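Local coordinates for carbohydrate-binding protein (Flavonifractor plautii, PDB 6N1B) that probably removes the acetyl group of N-acetylgalactosamine in the blood group A antigen, as a step in converting A to universal O type blood, at residues 34-39 with 93-98; 49-54 with 385-390; 215-220 with 240-245. All blocks are in the same frame, centred on the assembly; numbering follows the deposited sequence.

Contact 1. Residues 34-39 with 93-98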
loop_
_atom_site.group_PDB
_atom_site.type_symbol
_atom_site.label_atom_id
_atom_site.label_comp_id
_atom_site.label_asym_id
_atom_site.label_seq_id
_atom_site.Cartn_x
_atom_site.Cartn_y
_atom_site.Cartn_z
ATOM N N GLY A 34 -19.459 -5.949 -2.311
ATOM C CA GLY A 34 -18.998 -6.078 -0.912
ATOM C C GLY A 34 -17.495 -5.697 -0.805
ATOM O O GLY A 34 -17.041 -4.835 -1.585
ATOM N N TYR A 35 -16.836 -6.318 0.139
ATOM C CA TYR A 35 -15.434 -6.054 0.360
ATOM C C TYR A 35 -14.763 -7.300 0.896
ATOM O O TYR A 35 -15.429 -8.367 0.881
ATOM C CB TYR A 35 -15.186 -4.764 1.145
ATOM C CG TYR A 35 -15.864 -4.773 2.492
ATOM C CD1 TYR A 35 -15.377 -5.524 3.579
ATOM C CD2 TYR A 35 -17.037 -4.040 2.703
ATOM C CE1 TYR A 35 -16.035 -5.500 4.842
ATOM C CE2 TYR A 35 -17.697 -4.056 3.964
ATOM C CZ TYR A 35 -17.185 -4.759 5.022
ATOM O OH TYR A 35 -17.801 -4.798 6.241
ATOM N N GLN A 36 -13.467 -7.253 1.269
ATOM C CA GLN A 36 -12.770 -8.455 1.699
ATOM C C GLN A 36 -12.570 -8.377 3.159
ATOM O O GLN A 36 -12.352 -7.337 3.773
ATOM C CB GLN A 36 -11.437 -8.622 0.945
ATOM C CG GLN A 36 -11.665 -8.948 -0.512
ATOM C CD GLN A 36 -10.422 -9.283 -1.284
ATOM O OE1 GLN A 36 -9.309 -9.134 -0.805
ATOM N NE2 GLN A 36 -10.613 -9.676 -2.554
ATOM N N ASP A 37 -12.663 -9.553 3.838
ATOM C CA ASP A 37 -12.485 -9.594 5.298
ATOM C C ASP A 37 -11.029 -9.659 5.690
ATOM O O ASP A 37 -10.370 -10.634 5.467
ATOM C CB ASP A 37 -13.273 -10.743 5.902
ATOM C CG ASP A 37 -14.711 -10.499 5.814
ATOM O OD1 ASP A 37 -15.268 -9.456 6.276
ATOM O OD2 ASP A 37 -15.375 -11.360 5.214
ATOM N N PHE A 38 -10.526 -8.638 6.301
ATOM C CA PHE A 38 -9.220 -8.607 6.913
ATOM C C PHE A 38 -9.373 -8.501 8.425
ATOM O O PHE A 38 -10.161 -7.648 8.867
ATOM C CB PHE A 38 -8.364 -7.446 6.425
ATOM C CG PHE A 38 -7.853 -7.529 4.999
ATOM C CD1 PHE A 38 -8.634 -7.439 3.843
ATOM C CD2 PHE A 38 -6.496 -7.770 4.803
ATOM C CE1 PHE A 38 -8.088 -7.563 2.574
ATOM C CE2 PHE A 38 -5.982 -7.896 3.550
ATOM C CZ PHE A 38 -6.768 -7.805 2.468
ATOM N N PRO A 39 -8.672 -9.288 9.203
ATOM C CA PRO A 39 -8.793 -9.215 10.655
ATOM C C PRO A 39 -8.015 -8.042 11.200
ATOM O O PRO A 39 -6.907 -7.740 10.745
ATOM C CB PRO A 39 -8.277 -10.558 11.086
ATOM C CG PRO A 39 -7.242 -10.877 10.076
ATOM C CD PRO A 39 -7.726 -10.331 8.780
ATOM N N ASP A 93 -6.188 -17.486 -2.850
ATOM C CA ASP A 93 -7.022 -16.969 -3.906
ATOM C C ASP A 93 -7.062 -15.427 -4.084
ATOM O O ASP A 93 -7.625 -14.934 -5.055
ATOM C CB ASP A 93 -8.437 -17.562 -3.814
ATOM C CG ASP A 93 -9.184 -17.228 -2.527
ATOM O OD1 ASP A 93 -8.751 -16.361 -1.753
ATOM O OD2 ASP A 93 -10.197 -17.915 -2.262
ATOM N N GLY A 94 -6.466 -14.676 -3.163
ATOM C CA GLY A 94 -6.625 -13.237 -3.220
ATOM C C GLY A 94 -7.942 -12.673 -2.775
ATOM O O GLY A 94 -8.168 -11.523 -3.003
ATOM N N VAL A 95 -8.746 -13.498 -2.093
ATOM C CA VAL A 95 -10.036 -13.159 -1.646
ATOM C C VAL A 95 -10.274 -13.449 -0.182
ATOM O O VAL A 95 -10.781 -12.600 0.567
ATOM C CB VAL A 95 -11.171 -13.788 -2.526
ATOM C CG1 VAL A 95 -12.576 -13.511 -1.982
ATOM C CG2 VAL A 95 -11.054 -13.338 -3.963
ATOM N N HIS A 96 -10.002 -14.696 0.165
ATOM C CA HIS A 96 -10.190 -15.171 1.519
ATOM C C HIS A 96 -8.839 -15.176 2.205
ATOM O O HIS A 96 -7.945 -15.933 1.809
ATOM C CB HIS A 96 -10.801 -16.589 1.490
ATOM C CG HIS A 96 -12.062 -16.636 0.703
ATOM N ND1 HIS A 96 -12.102 -17.055 -0.601
ATOM C CD2 HIS A 96 -13.312 -16.199 1.021
ATOM C CE1 HIS A 96 -13.371 -16.966 -1.019
ATOM N NE2 HIS A 96 -14.121 -16.442 -0.046
ATOM N N TRP A 97 -8.640 -14.353 3.190
ATOM C CA TRP A 97 -7.340 -14.124 3.816
ATOM C C TRP A 97 -7.352 -14.805 5.183
ATOM O O TRP A 97 -8.370 -14.761 5.924
ATOM C CB TRP A 97 -7.149 -12.617 3.983
ATOM C CG TRP A 97 -7.056 -11.885 2.685
ATOM C CD1 TRP A 97 -8.067 -11.222 2.035
ATOM C CD2 TRP A 97 -5.930 -11.829 1.827
ATOM N NE1 TRP A 97 -7.662 -10.779 0.803
ATOM C CE2 TRP A 97 -6.325 -11.112 0.646
ATOM C CE3 TRP A 97 -4.626 -12.331 1.886
ATOM C CZ2 TRP A 97 -5.420 -10.861 -0.375
ATOM C CZ3 TRP A 97 -3.771 -12.031 0.888
ATOM C CH2 TRP A 97 -4.142 -11.343 -0.262
ATOM N N VAL A 98 -6.216 -15.363 5.567
ATOM C CA VAL A 98 -6.054 -15.980 6.869
ATOM C C VAL A 98 -4.758 -15.524 7.541
ATOM O O VAL A 98 -3.798 -15.145 6.841
ATOM C CB VAL A 98 -6.034 -17.532 6.732
ATOM C CG1 VAL A 98 -7.341 -18.041 6.209
ATOM C CG2 VAL A 98 -4.870 -18.057 5.914
HETATM O O HOH W 1 -12.890 -11.915 2.076
HETATM O O HOH W 2 -10.955 -13.003 4.331
#
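Two side-chain hydrogen bonds tie Gln36 to the 93-98 loop. Trp97 NE1 donates to Gln36 OE1 at 2.8 Å with a nearly straight N-H···O angle of 167°. The oxygen lies in the plane of the indole, whereas the donor stands above the plane of the amide rather than in it. The second bond, from Gln36 NE2 to Gly94 O at 3.1 Å, is weak. A chain that runs fully extended beyond CG (chi2 -173°) carries the glutamine amide this far, and an amide, with acceptor and donor on one carbon, suits a place that offers an indole N-H and a carbonyl. Gly94 O also accepts from Trp355 NE1.

Phe38 and Trp97 run alongside each other in an offset stack, with the Phe38 ring and the five-membered ring of Trp97 4.3 Å apart at their centroids and their planes inclined by 28°. Phe38 CZ lies over one indole face, 3.7 Å from Trp97 CD1. Tyr73 meets Phe38 edge-to-face, while Val89 and Ala71 pack against Trp97.

The turn behind this tryptophan is a shorter relative in shape of the Asp box of beta-propellers, an Asp-box-like turn with the pattern Ser-X-Asp-Gly-X-X-Trp from Ser91 to Trp97. Asp93 OD1 accepts from both Val95 N and His96 N, an Asx turn and Asx motif combined, and its OD2 takes His96 ND1 at 2.7 Å. Ser91 OG meets Asp93 N and Gly94 N. Gly94 has a positive phi, a conformation that glycine accepts readily.

Water carries the backbone part of the contact. One molecule accepts from Asp37 N and donates to Val95 O at 2.7 Å; another donates to Asp37 O and accepts from Trp97 N at 2.9 Å.

Contact 2. Residues 49-54 with 385-390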
loop_
_atom_site.group_PDB
_atom_site.type_symbol
_atom_site.label_atom_id
_atom_site.label_comp_id
_atom_site.label_asym_id
_atom_site.label_seq_id
_atom_site.Cartn_x
_atom_site.Cartn_y
_atom_site.Cartn_z
ATOM N N ASP A 49 -15.357 -3.250 14.651
ATOM C CA ASP A 49 -14.208 -4.119 14.488
ATOM C C ASP A 49 -13.738 -4.145 13.030
ATOM O O ASP A 49 -14.472 -3.941 12.112
ATOM C CB ASP A 49 -14.624 -5.546 14.901
ATOM C CG ASP A 49 -14.749 -5.774 16.393
ATOM O OD1 ASP A 49 -14.307 -4.964 17.214
ATOM O OD2 ASP A 49 -15.319 -6.826 16.735
ATOM N N ASP A 50 -12.475 -4.618 12.866
ATOM C CA ASP A 50 -11.986 -5.072 11.594
ATOM C C ASP A 50 -11.941 -3.969 10.490
ATOM O O ASP A 50 -12.016 -4.256 9.303
ATOM C CB ASP A 50 -12.635 -6.325 11.085
ATOM C CG ASP A 50 -12.470 -7.487 12.028
ATOM O OD1 ASP A 50 -11.442 -7.574 12.690
ATOM O OD2 ASP A 50 -13.423 -8.261 12.218
ATOM N N GLN A 51 -11.799 -2.709 10.947
ATOM C CA GLN A 51 -11.554 -1.613 10.026
ATOM C C GLN A 51 -10.044 -1.602 9.623
ATOM O O GLN A 51 -9.198 -1.703 10.510
ATOM C CB GLN A 51 -12.005 -0.277 10.600
ATOM C CG GLN A 51 -13.505 -0.213 10.900
ATOM C CD GLN A 51 -13.883 1.123 11.419
ATOM O OE1 GLN A 51 -13.723 2.104 10.668
ATOM N NE2 GLN A 51 -14.334 1.215 12.664
ATOM N N VAL A 52 -9.832 -1.421 8.311
ATOM C CA VAL A 52 -8.533 -1.680 7.750
ATOM C C VAL A 52 -8.346 -0.763 6.527
ATOM O O VAL A 52 -9.307 -0.345 5.875
ATOM C CB VAL A 52 -8.330 -3.143 7.322
ATOM C CG1 VAL A 52 -8.209 -4.081 8.544
ATOM C CG2 VAL A 52 -9.460 -3.624 6.408
ATOM N N THR A 53 -7.025 -0.478 6.237
ATOM C CA THR A 53 -6.669 0.342 5.072
ATOM C C THR A 53 -5.324 -0.023 4.542
ATOM O O THR A 53 -4.552 -0.761 5.165
ATOM C CB THR A 53 -6.782 1.870 5.506
ATOM O OG1 THR A 53 -6.837 2.658 4.336
ATOM C CG2 THR A 53 -5.611 2.257 6.357
ATOM N N HIS A 54 -5.061 0.577 3.389
ATOM C CA HIS A 54 -3.715 0.534 2.826
ATOM C C HIS A 54 -3.108 -0.879 2.702
ATOM O O HIS A 54 -2.072 -1.215 3.284
ATOM C CB HIS A 54 -2.780 1.469 3.575
ATOM C CG HIS A 54 -1.510 1.882 2.884
ATOM N ND1 HIS A 54 -0.434 1.077 2.498
ATOM C CD2 HIS A 54 -1.222 3.205 2.623
ATOM C CE1 HIS A 54 0.478 1.952 1.990
ATOM N NE2 HIS A 54 0.002 3.188 2.041
ATOM N N ARG A 385 -16.286 7.825 10.050
ATOM C CA ARG A 385 -16.216 7.141 8.773
ATOM C C ARG A 385 -15.827 5.673 9.116
ATOM O O ARG A 385 -15.497 5.406 10.270
ATOM C CB ARG A 385 -15.053 7.810 7.924
ATOM C CG ARG A 385 -15.271 9.273 7.667
ATOM C CD ARG A 385 -14.191 9.885 6.800
ATOM N NE ARG A 385 -14.512 11.297 6.608
ATOM C CZ ARG A 385 -13.638 12.271 6.548
ATOM N NH1 ARG A 385 -12.342 12.093 6.650
ATOM N NH2 ARG A 385 -14.154 13.500 6.496
ATOM N N ILE A 386 -15.939 4.828 8.116
ATOM C CA ILE A 386 -15.552 3.425 8.261
ATOM C C ILE A 386 -14.533 3.111 7.167
ATOM O O ILE A 386 -14.669 3.467 6.022
ATOM C CB ILE A 386 -16.757 2.472 8.145
ATOM C CG1 ILE A 386 -17.734 2.632 9.289
ATOM C CG2 ILE A 386 -16.336 1.009 8.045
ATOM C CD1 ILE A 386 -17.287 2.041 10.630
ATOM N N TRP A 387 -13.474 2.407 7.581
ATOM C CA TRP A 387 -12.345 2.030 6.725
ATOM C C TRP A 387 -12.430 0.552 6.337
ATOM O O TRP A 387 -12.416 -0.306 7.268
ATOM C CB TRP A 387 -10.991 2.248 7.428
ATOM C CG TRP A 387 -10.727 3.601 8.029
ATOM C CD1 TRP A 387 -11.300 4.140 9.102
ATOM C CD2 TRP A 387 -9.739 4.571 7.557
ATOM N NE1 TRP A 387 -10.728 5.388 9.434
ATOM C CE2 TRP A 387 -9.783 5.672 8.456
ATOM C CE3 TRP A 387 -8.856 4.579 6.516
ATOM C CZ2 TRP A 387 -8.940 6.759 8.353
ATOM C CZ3 TRP A 387 -8.027 5.720 6.343
ATOM C CH2 TRP A 387 -8.094 6.768 7.272
ATOM N N ARG A 388 -12.409 0.226 5.050
ATOM C CA ARG A 388 -12.345 -1.168 4.619
ATOM C C ARG A 388 -11.454 -1.325 3.376
ATOM O O ARG A 388 -11.069 -0.348 2.699
ATOM C CB ARG A 388 -13.774 -1.674 4.183
ATOM C CG ARG A 388 -14.886 -1.627 5.198
ATOM C CD ARG A 388 -14.652 -2.522 6.411
ATOM N NE ARG A 388 -15.836 -2.433 7.246
ATOM C CZ ARG A 388 -15.921 -2.837 8.487
ATOM N NH1 ARG A 388 -14.869 -3.402 9.106
ATOM N NH2 ARG A 388 -17.080 -2.678 9.155
ATOM N N ILE A 389 -11.176 -2.598 3.056
ATOM C CA ILE A 389 -10.446 -3.005 1.846
ATOM C C ILE A 389 -11.325 -3.905 1.026
ATOM O O ILE A 389 -11.869 -4.908 1.547
ATOM C CB ILE A 389 -9.145 -3.799 2.225
ATOM C CG1 ILE A 389 -8.168 -2.887 2.964
ATOM C CG2 ILE A 389 -8.507 -4.392 0.989
ATOM C CD1 ILE A 389 -7.059 -3.674 3.718
ATOM N N GLY A 390 -11.447 -3.563 -0.259
ATOM C CA GLY A 390 -12.164 -4.344 -1.254
ATOM C C GLY A 390 -11.340 -4.653 -2.493
ATOM O O GLY A 390 -10.110 -4.611 -2.400
HETATM O O HOH W 3 -17.178 -4.248 11.672
HETATM O O HOH W 4 -13.595 4.717 12.164
#
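Gln51 lies along residues 386-388 and meets them with nearly every atom of its side chain. Its CB sits 3.4 Å from Trp387 O. The next carbon, CG, passes over one face of the Arg388 guanidinium. CD then packs against the methyl tip of Ile386, 3.6 Å from its CD1, the two chains crossing at about a right angle. At the end, OE1 accepts from Trp387 N at 3.1 Å and 161°, only slightly tilted from the amide plane, and also lies at the edge of the indole. NE2 turns to Asp383 OD1 and Ala48 O, so both halves of the amide are used.

Arg388 bends at chi2 (-63°), bringing NH1 to the carbonyls of the 49-50 turn: Asp49 O at 3.1 Å, in the guanidinium plane, and Asp50 O through a weak bond. Thr53, farther along its strand, lies beside Trp387, its OG1 3.5 Å from CE3 while bonding Ser357. Val52 N donates to Trp387 O at 3.0 Å.

The short strand segments cross at 63° and share a single backbone hydrogen bond; they belong to different sheets, probably neighbouring blades of a five-bladed beta-propeller. Side chains therefore supplement backbone pairing: the glutamine satisfies the buried Trp387 N, while the arginine grips the more solvent-exposed 49-50 carbonyls, helped by a water between Asp49 O and its NH2.

Contact 3. Residues 215-220 with 240-245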
loop_
_atom_site.group_PDB
_atom_site.type_symbol
_atom_site.label_atom_id
_atom_site.label_comp_id
_atom_site.label_asym_id
_atom_site.label_seq_id
_atom_site.Cartn_x
_atom_site.Cartn_y
_atom_site.Cartn_z
ATOM N N ARG A 215 18.516 -2.829 -14.264
ATOM C CA ARG A 215 19.631 -2.113 -13.623
ATOM C C ARG A 215 20.159 -2.856 -12.401
ATOM O O ARG A 215 21.262 -2.547 -11.957
ATOM C CB ARG A 215 19.212 -0.671 -13.348
ATOM C CG ARG A 215 19.168 0.266 -14.565
ATOM C CD ARG A 215 18.498 1.537 -14.319
ATOM N NE ARG A 215 17.172 1.559 -13.593
ATOM C CZ ARG A 215 16.719 2.676 -13.028
ATOM N NH1 ARG A 215 17.370 3.905 -13.342
ATOM N NH2 ARG A 215 15.488 2.529 -12.698
ATOM N N ASP A 216 19.330 -3.724 -11.772
ATOM C CA ASP A 216 19.652 -4.478 -10.599
ATOM C C ASP A 216 19.834 -3.570 -9.402
ATOM O O ASP A 216 20.889 -3.337 -8.820
ATOM C CB ASP A 216 20.791 -5.424 -10.809
ATOM C CG ASP A 216 20.385 -6.563 -11.711
ATOM O OD1 ASP A 216 19.272 -7.128 -11.459
ATOM O OD2 ASP A 216 21.060 -6.923 -12.684
ATOM N N VAL A 217 18.663 -2.989 -9.018
ATOM C CA VAL A 217 18.622 -1.987 -7.928
ATOM C C VAL A 217 17.174 -2.021 -7.318
ATOM O O VAL A 217 16.218 -2.220 -8.125
ATOM C CB VAL A 217 19.007 -0.582 -8.477
ATOM C CG1 VAL A 217 18.015 -0.022 -9.493
ATOM C CG2 VAL A 217 19.302 0.399 -7.361
ATOM N N PHE A 218 17.079 -1.840 -6.030
ATOM C CA PHE A 218 15.780 -1.572 -5.432
ATOM C C PHE A 218 15.431 -0.088 -5.593
ATOM O O PHE A 218 16.329 0.780 -5.424
ATOM C CB PHE A 218 15.766 -1.961 -3.926
ATOM C CG PHE A 218 15.924 -3.437 -3.677
ATOM C CD1 PHE A 218 17.140 -4.080 -3.709
ATOM C CD2 PHE A 218 14.783 -4.207 -3.447
ATOM C CE1 PHE A 218 17.270 -5.423 -3.445
ATOM C CE2 PHE A 218 14.921 -5.584 -3.179
ATOM C CZ PHE A 218 16.167 -6.156 -3.197
ATOM N N ILE A 219 14.164 0.206 -5.822
ATOM C CA ILE A 219 13.644 1.535 -5.951
ATOM C C ILE A 219 12.532 1.734 -4.967
ATOM O O ILE A 219 11.645 0.857 -4.847
ATOM C CB ILE A 219 13.196 1.864 -7.393
ATOM C CG1 ILE A 219 14.240 1.434 -8.417
ATOM C CG2 ILE A 219 12.839 3.307 -7.499
ATOM C CD1 ILE A 219 13.820 1.585 -9.861
ATOM N N LEU A 220 12.508 2.869 -4.285
ATOM C CA LEU A 220 11.446 3.203 -3.339
ATOM C C LEU A 220 10.892 4.574 -3.733
ATOM O O LEU A 220 11.673 5.537 -3.850
ATOM C CB LEU A 220 11.992 3.208 -1.914
ATOM C CG LEU A 220 11.001 3.509 -0.757
ATOM C CD1 LEU A 220 11.551 2.888 0.550
ATOM C CD2 LEU A 220 10.717 4.970 -0.539
ATOM N N MET A 240 11.905 9.497 -5.563
ATOM C CA MET A 240 12.436 8.134 -5.584
ATOM C C MET A 240 13.808 8.092 -4.965
ATOM O O MET A 240 14.543 9.074 -4.947
ATOM C CB MET A 240 12.432 7.612 -7.066
ATOM C CG MET A 240 13.552 8.243 -7.874
ATOM S SD MET A 240 13.394 7.993 -9.668
ATOM C CE MET A 240 13.395 6.249 -9.719
ATOM N N ARG A 241 14.143 6.908 -4.431
ATOM C CA ARG A 241 15.436 6.584 -3.900
ATOM C C ARG A 241 15.862 5.204 -4.409
ATOM O O ARG A 241 15.008 4.350 -4.700
ATOM C CB ARG A 241 15.435 6.542 -2.370
ATOM C CG ARG A 241 15.096 7.852 -1.720
ATOM C CD ARG A 241 14.845 7.616 -0.243
ATOM N NE ARG A 241 14.798 8.857 0.605
ATOM C CZ ARG A 241 13.810 9.635 0.738
ATOM N NH1 ARG A 241 12.646 9.380 0.143
ATOM N NH2 ARG A 241 13.834 10.707 1.495
ATOM N N TYR A 242 17.175 4.995 -4.492
ATOM C CA TYR A 242 17.764 3.774 -4.931
ATOM C C TYR A 242 18.515 3.088 -3.798
ATOM O O TYR A 242 19.094 3.717 -2.903
ATOM C CB TYR A 242 18.723 4.061 -6.067
ATOM C CG TYR A 242 18.071 4.582 -7.363
ATOM C CD1 TYR A 242 17.479 3.768 -8.285
ATOM C CD2 TYR A 242 18.095 5.948 -7.651
ATOM C CE1 TYR A 242 16.974 4.192 -9.466
ATOM C CE2 TYR A 242 17.560 6.439 -8.856
ATOM C CZ TYR A 242 16.988 5.536 -9.763
ATOM O OH TYR A 242 16.508 5.968 -10.992
ATOM N N SER A 243 18.597 1.753 -3.885
ATOM C CA SER A 243 19.308 0.966 -2.886
ATOM C C SER A 243 19.851 -0.337 -3.540
ATOM O O SER A 243 19.085 -1.001 -4.251
ATOM C CB SER A 243 18.427 0.561 -1.720
ATOM O OG SER A 243 19.107 -0.336 -0.846
ATOM N N ASP A 244 21.062 -0.739 -3.248
ATOM C CA ASP A 244 21.545 -2.022 -3.700
ATOM C C ASP A 244 20.850 -3.225 -3.086
ATOM O O ASP A 244 20.870 -4.320 -3.637
ATOM C CB ASP A 244 23.064 -2.117 -3.603
ATOM C CG ASP A 244 23.744 -1.362 -4.725
ATOM O OD1 ASP A 244 23.333 -1.570 -5.914
ATOM O OD2 ASP A 244 24.678 -0.601 -4.441
ATOM N N ASP A 245 20.330 -3.080 -1.871
ATOM C CA ASP A 245 19.848 -4.200 -1.075
ATOM C C ASP A 245 18.464 -4.010 -0.497
ATOM O O ASP A 245 17.906 -4.982 0.061
ATOM C CB ASP A 245 20.871 -4.528 0.048
ATOM C CG ASP A 245 21.096 -3.459 1.016
ATOM O OD1 ASP A 245 20.558 -2.328 0.923
ATOM O OD2 ASP A 245 21.944 -3.713 1.935
HETATM O O HOH W 5 22.622 -0.578 -8.269
HETATM O O HOH W 6 21.926 -4.352 -6.214
HETATM O O HOH W 7 11.767 7.851 -2.114
#
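Phe218 and Ser243 form a hydrogen-bonded antiparallel pair, with Phe218 N to Ser243 O at 2.8 Å. Leu220 and Arg241 form another, and between them lies the non-hydrogen-bonded pair Ile219-Tyr242. This is the tight part, inside one propeller blade. Branched Ile219 fits beside Tyr242, Ile219 CG1 4.0 Å from Tyr242 CD1, while the bend at chi3 of Met240 (-59°) sets its CE 3.7 Å from Ile219 CG2. The Phe218 ring lies with one face against Asp245 O, and Tyr211 meets it edge-to-face.

Toward the 215-216 turn packing gives way to water and charge. Asp216 O and Asp244 OD1 share a water, 2.7 Å from the carboxylate but weakly bonded to the carbonyl. Arg215 NH1 reaches Tyr242 OH at 3.2 Å, its guanidinium perpendicular to the ring (89°), with NE in a salt bridge to Asp212.

Ser243 and Asp245 begin a second Asp-box-like turn leading to Trp249: Ser243 OG accepts from Asp245 N and Gly246 N and bonds Thr248 O, and Asp245 OD1 accepts from Ile247 N and Thr248 N. Backbone bonds and apolar packing thus hold the strands, a water joining Leu220 O to Arg241 NH1, while at the exposed end water links Asp216 to Asp244.

Overall arrangement
Contacts 1 and 2 adjoin, their centres about 12 Å apart, and meet where the ring probably closes: Gln36 N probably bonds Ile389 O at 2.9 Å, and Phe38 packs on Ile389. Both link the blade made of strands 30-31, 333-342, 351-361 and 385-395, which joins the two ends of the modelled chain, to the blade of 52-60, 67-75 and 87-91. Contact 2 lies nearer the glycan: the Trp387 side chain is about 5 Å from both galactose units, and touches pocket residue Tyr335. Contact 3 lies within a single blade on the opposite side of the chain's centre, its centre about 31 Å from those of contacts 1 and 2, with the Leu220 side chain about 10 Å from a bound calcium ion.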